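PDB 5NPY: flagellar basal body protein, which probably builds part of the flagellar hook, the curved joint through which the rotation of the basal body is passed to the filament. Local coordinates for residues E222-Q227 against K277-L282; L308-A313 against V350-P355. All blocks are in the same frame, centred on the assembly; numbering follows the deposited sequence.

Interaction 1 of 2, residues E222-Q227 against K277-L282; sequences ERFLNQ and KTLGDL. With 144 (tris-hydroxymethyl-methyl-ammonium), chain B.
G280 N and L279 N, two amides of the first turn of helix 279-289, give their hydrogens to carbonyls at the end of the 222-227 segment. G280 N reaches L225 O at 2.7 Å with an N-H...O angle of 144°, in the plane of the carbonyl and on one of its lone pairs. L279 N meets Q227 O at 2.9 Å, nearly along the C=O axis. First-turn amides have no carbonyl of their own helix to bond, so L225 and Q227, far back in the same chain, supply the acceptors. The following amide is satisfied from within: D281 N donates to T278 OG1, which a chi1 of 68° turns back toward it, in an almost straight bond of 2.8 Å, and T278 N returns to D281 OD2 at 3.0 Å, coming from above the carboxylate plane. This reciprocal pair is a capping box with T278 as N-cap; K277 N adds a second bond to the same OD2, on its anti side. Water 1 sits 2.7 Å from T278 OG1, with a weak link on to N226 OD1. Beside these bonds, CD1 of L279 lies 3.6 Å from CD1 of F224, the two side chains crossing at about a right angle. G280, lacking a side chain, lets L225 O come close to the helix. The Q227 amide turns elsewhere, NE2 bonding M379 O and A231 O, while K277 NZ forms a salt bridge with D228. N226 O accepts from R393 NH2, and N226 CB lies 3.2 Å from O2 of the tris-hydroxymethyl-methyl-ammonium ligand.

Interaction 2 of 2, residues L308-A313 against V350-P355; sequences LLLEIA and VAIKIP
L309 lays its CD2 methyl against the backbone of the facing segment, 3.5 Å from A351 N and 4.0 Å from A351 CB. Its CG stands anti to the carbonyl carbon (chi1 -41°), which swings the side chain to this side; with CD1 extended, the second branch, CD2, lies over the peptide between V350 and A351. The leucine thus packs on main chain more than on another side chain. Close by, I352 N donates to L308 O at 3.2 Å, and A351 CA approaches the same oxygen at 3.3 Å as a CA-H...O contact, so one carbonyl receives two hydrogens from consecutive residues. Water 2 spans the next gap, accepting from L308 N and donating to I352 O at 2.6 Å.

L310 and I352 meet more loosely, L310 CG standing 4.3 Å from I352 CG1. The isoleucine has CG1 anti to the carbonyl carbon and CG2 anti to the backbone N (chi1 -64°), while chi2 of -40° folds CD1 back instead of letting the chain extend. Both residues are buried. L308 leads its side chain away from the 350-355 segment, toward Q209 and F212 of helix 209-212.

Strand 308-313 is antiparallel to strand 346-364, and this contact lies where their pairing gives out: backbone bonds join L310 with S349 and I312 with R347, whereas beyond I352 the second strand departs. On its other edge strand 308-313 bonds to strand 293-298 through L309, E311 and A313, while I354, further along the departing strand, packs on F211 of helix 209-212.

Overall arrangement
Interactions 1 and 2 follow one another along the chain, and their centres are 12 Å apart, on the same side of the chain's centre. Both are partly buried. They meet in an apolar layer where F224 and L279 of interaction 1 pack on L310 of interaction 2; separately, Q227 NE2 touches I354 CD1. Interaction 1 joins the 222-227 segment to the N-terminal end of helix 279-289 through two backbone bonds, the capping box being internal to 277-282, and one flank borders the ligand pocket. Between its two ranges interaction 2 has a single direct backbone bond, a bridging water and aliphatic packing. Helix 209-212 touches both, through R223 and Q227 in one and L308 and I354 in the other.

Interaction 1 of 2, residues E222-Q227 against K277-L282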
# COMPACT_ATOMS: atom_id res chain seq x y z
N GLU A 222 6.24 28.22 -13.71
CA GLU A 222 6.19 28.26 -12.25
C GLU A 222 6.86 27.06 -11.60
O GLU A 222 7.30 27.15 -10.44
CB GLU A 222 4.73 28.36 -11.79
CG GLU A 222 3.76 27.46 -12.52
CD GLU A 222 3.30 28.00 -13.88
OE1 GLU A 222 2.07 28.09 -14.10
OE2 GLU A 222 4.13 28.32 -14.76
N ARG A 223 6.93 25.91 -12.28
CA ARG A 223 7.74 24.83 -11.73
C ARG A 223 9.21 25.19 -11.75
O ARG A 223 9.93 24.95 -10.77
CB ARG A 223 7.50 23.51 -12.49
CG ARG A 223 6.09 22.94 -12.36
CD ARG A 223 5.93 21.67 -13.12
NE ARG A 223 4.67 21.00 -12.71
CZ ARG A 223 4.22 19.87 -13.23
NH1 ARG A 223 4.92 19.23 -14.15
NH2 ARG A 223 3.05 19.41 -12.83
N PHE A 224 9.67 25.80 -12.85
CA PHE A 224 11.04 26.28 -12.91
C PHE A 224 11.32 27.30 -11.81
O PHE A 224 12.35 27.21 -11.12
CB PHE A 224 11.29 26.84 -14.32
CG PHE A 224 12.47 27.76 -14.42
CD1 PHE A 224 13.77 27.27 -14.39
CD2 PHE A 224 12.28 29.13 -14.59
CE1 PHE A 224 14.86 28.11 -14.51
CE2 PHE A 224 13.37 29.99 -14.71
CZ PHE A 224 14.67 29.48 -14.67
N LEU A 225 10.40 28.24 -11.56
CA LEU A 225 10.70 29.29 -10.60
C LEU A 225 10.80 28.75 -9.18
O LEU A 225 11.66 29.20 -8.41
CB LEU A 225 9.67 30.42 -10.67
CG LEU A 225 9.78 31.25 -11.95
CD1 LEU A 225 8.78 32.40 -11.94
CD2 LEU A 225 11.21 31.74 -12.17
N ASN A 226 9.94 27.78 -8.83
CA ASN A 226 9.78 27.28 -7.47
C ASN A 226 10.63 26.04 -7.15
O ASN A 226 10.46 25.46 -6.08
CB ASN A 226 8.30 26.98 -7.18
CG ASN A 226 7.42 28.22 -7.27
OD1 ASN A 226 7.91 29.35 -7.27
ND2 ASN A 226 6.10 28.01 -7.33
N GLN A 227 11.51 25.62 -8.06
CA GLN A 227 12.34 24.45 -7.81
C GLN A 227 13.53 24.85 -6.94
O GLN A 227 14.28 25.76 -7.27
CB GLN A 227 12.79 23.82 -9.12
CG GLN A 227 13.68 22.60 -8.98
CD GLN A 227 12.90 21.40 -8.58
OE1 GLN A 227 11.64 21.38 -8.62
NE2 GLN A 227 13.62 20.36 -8.14
N LYS A 277 17.08 30.26 -2.45
CA LYS A 277 16.80 28.85 -2.27
C LYS A 277 16.35 28.25 -3.60
O LYS A 277 16.87 27.21 -4.02
CB LYS A 277 15.72 28.66 -1.22
CG LYS A 277 15.42 27.20 -0.94
CD LYS A 277 14.90 27.04 0.43
CE LYS A 277 14.35 25.63 0.62
NZ LYS A 277 15.39 24.66 1.04
N THR A 278 15.40 28.90 -4.28
CA THR A 278 14.83 28.40 -5.54
C THR A 278 15.54 29.00 -6.73
O THR A 278 16.26 30.00 -6.62
CB THR A 278 13.35 28.73 -5.67
OG1 THR A 278 13.22 30.15 -5.81
CG2 THR A 278 12.54 28.23 -4.48
N LEU A 279 15.26 28.44 -7.91
CA LEU A 279 15.75 29.03 -9.15
C LEU A 279 15.15 30.42 -9.35
O LEU A 279 15.83 31.33 -9.85
CB LEU A 279 15.43 28.13 -10.34
CG LEU A 279 16.18 26.79 -10.44
CD1 LEU A 279 15.63 25.99 -11.60
CD2 LEU A 279 17.69 27.01 -10.58
N GLY A 280 13.88 30.59 -8.96
CA GLY A 280 13.29 31.91 -8.98
C GLY A 280 14.02 32.89 -8.08
O GLY A 280 14.41 33.97 -8.52
N ASP A 281 14.23 32.52 -6.81
CA ASP A 281 14.97 33.42 -5.93
C ASP A 281 16.31 33.82 -6.54
O ASP A 281 16.73 34.98 -6.43
CB ASP A 281 15.25 32.82 -4.53
CG ASP A 281 14.02 32.33 -3.82
OD1 ASP A 281 13.02 33.07 -3.89
OD2 ASP A 281 14.10 31.34 -3.04
N LEU A 282 17.01 32.87 -7.20
CA LEU A 282 18.31 33.24 -7.77
C LEU A 282 18.14 34.11 -9.01
O LEU A 282 18.94 35.03 -9.24
CB LEU A 282 19.11 31.98 -8.08
CG LEU A 282 20.42 32.22 -8.86
CD1 LEU A 282 21.36 32.97 -7.95
CD2 LEU A 282 21.05 30.94 -9.31
C1 144 B . 5.65 24.46 -3.10
N 144 B . 6.44 23.52 -3.89
C2 144 B . 7.21 24.25 -4.90
O2 144 B . 6.46 24.60 -6.04
C3 144 B . 5.57 22.56 -4.55
O3 144 B . 6.30 21.41 -4.93
C4 144 B . 7.41 22.75 -3.08
O4 144 B . 7.53 23.04 -1.71
O HOH W 1 10.57 30.80 -5.75

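Interaction 2 of 2, residues L308-A313 against V350-P355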
# COMPACT_ATOMS: atom_id res chain seq x y z
N LEU A 308 17.26 20.06 -20.80
CA LEU A 308 17.11 21.48 -20.58
C LEU A 308 18.37 22.04 -19.91
O LEU A 308 19.08 21.34 -19.19
CB LEU A 308 15.87 21.77 -19.72
CG LEU A 308 14.55 21.25 -20.30
CD1 LEU A 308 13.41 21.67 -19.43
CD2 LEU A 308 14.32 21.72 -21.74
N LEU A 309 18.63 23.32 -20.18
CA LEU A 309 19.78 24.01 -19.62
C LEU A 309 19.32 25.29 -18.95
O LEU A 309 18.25 25.83 -19.25
CB LEU A 309 20.83 24.38 -20.68
CG LEU A 309 21.13 23.36 -21.77
CD1 LEU A 309 21.95 24.02 -22.85
CD2 LEU A 309 21.89 22.20 -21.16
N LEU A 310 20.17 25.78 -18.04
CA LEU A 310 20.12 27.14 -17.54
C LEU A 310 21.02 28.03 -18.39
O LEU A 310 22.03 27.58 -18.95
CB LEU A 310 20.54 27.20 -16.07
CG LEU A 310 19.71 26.38 -15.09
CD1 LEU A 310 20.29 26.51 -13.68
CD2 LEU A 310 18.24 26.80 -15.10
N GLU A 311 20.66 29.31 -18.47
CA GLU A 311 21.35 30.22 -19.37
C GLU A 311 21.44 31.60 -18.73
O GLU A 311 20.41 32.17 -18.33
CB GLU A 311 20.61 30.29 -20.71
CG GLU A 311 21.02 31.45 -21.59
CD GLU A 311 20.02 31.71 -22.68
OE1 GLU A 311 18.85 32.04 -22.35
OE2 GLU A 311 20.39 31.56 -23.87
N ILE A 312 22.65 32.14 -18.64
CA ILE A 312 22.87 33.50 -18.17
C ILE A 312 23.02 34.38 -19.40
O ILE A 312 23.97 34.23 -20.17
CB ILE A 312 24.09 33.59 -17.25
CG1 ILE A 312 24.02 32.51 -16.18
CG2 ILE A 312 24.16 34.97 -16.59
CD1 ILE A 312 25.20 32.52 -15.25
N ALA A 313 22.07 35.29 -19.59
CA ALA A 313 21.95 36.07 -20.81
C ALA A 313 21.89 37.55 -20.49
O ALA A 313 21.33 37.97 -19.47
CB ALA A 313 20.71 35.66 -21.62
N VAL A 350 25.43 23.01 -18.02
CA VAL A 350 25.25 21.63 -18.46
C VAL A 350 23.78 21.30 -18.24
O VAL A 350 23.06 22.09 -17.62
CB VAL A 350 26.17 20.64 -17.72
CG1 VAL A 350 27.65 21.02 -17.92
CG2 VAL A 350 25.83 20.60 -16.25
N ALA A 351 23.33 20.15 -18.74
CA ALA A 351 21.93 19.78 -18.60
C ALA A 351 21.61 19.42 -17.15
O ALA A 351 22.47 18.94 -16.40
CB ALA A 351 21.57 18.61 -19.52
N ILE A 352 20.35 19.65 -16.78
CA ILE A 352 19.88 19.64 -15.40
C ILE A 352 19.01 18.41 -15.19
O ILE A 352 18.19 18.07 -16.06
CB ILE A 352 19.10 20.93 -15.09
CG1 ILE A 352 20.01 22.14 -15.18
CG2 ILE A 352 18.43 20.87 -13.74
CD1 ILE A 352 21.39 21.89 -14.61
N LYS A 353 19.16 17.76 -14.02
CA LYS A 353 18.33 16.62 -13.66
C LYS A 353 17.67 16.86 -12.30
O LYS A 353 18.11 17.69 -11.51
CB LYS A 353 19.14 15.31 -13.60
CG LYS A 353 19.70 14.84 -14.93
CD LYS A 353 20.36 13.48 -14.81
CE LYS A 353 20.96 13.06 -16.14
NZ LYS A 353 22.03 12.07 -15.94
N ILE A 354 16.64 16.06 -12.04
CA ILE A 354 15.78 16.21 -10.86
C ILE A 354 15.66 14.85 -10.17
O ILE A 354 15.55 13.82 -10.85
CB ILE A 354 14.40 16.76 -11.27
CG1 ILE A 354 13.57 17.17 -10.04
CG2 ILE A 354 13.64 15.75 -12.17
CD1 ILE A 354 12.28 17.93 -10.41
N PRO A 355 15.70 14.80 -8.85
CA PRO A 355 15.52 13.51 -8.15
C PRO A 355 14.13 12.92 -8.41
O PRO A 355 13.13 13.64 -8.48
CB PRO A 355 15.75 13.86 -6.67
CG PRO A 355 16.60 15.14 -6.70
CD PRO A 355 16.11 15.89 -7.94
O HOH W 2 17.69 18.05 -18.57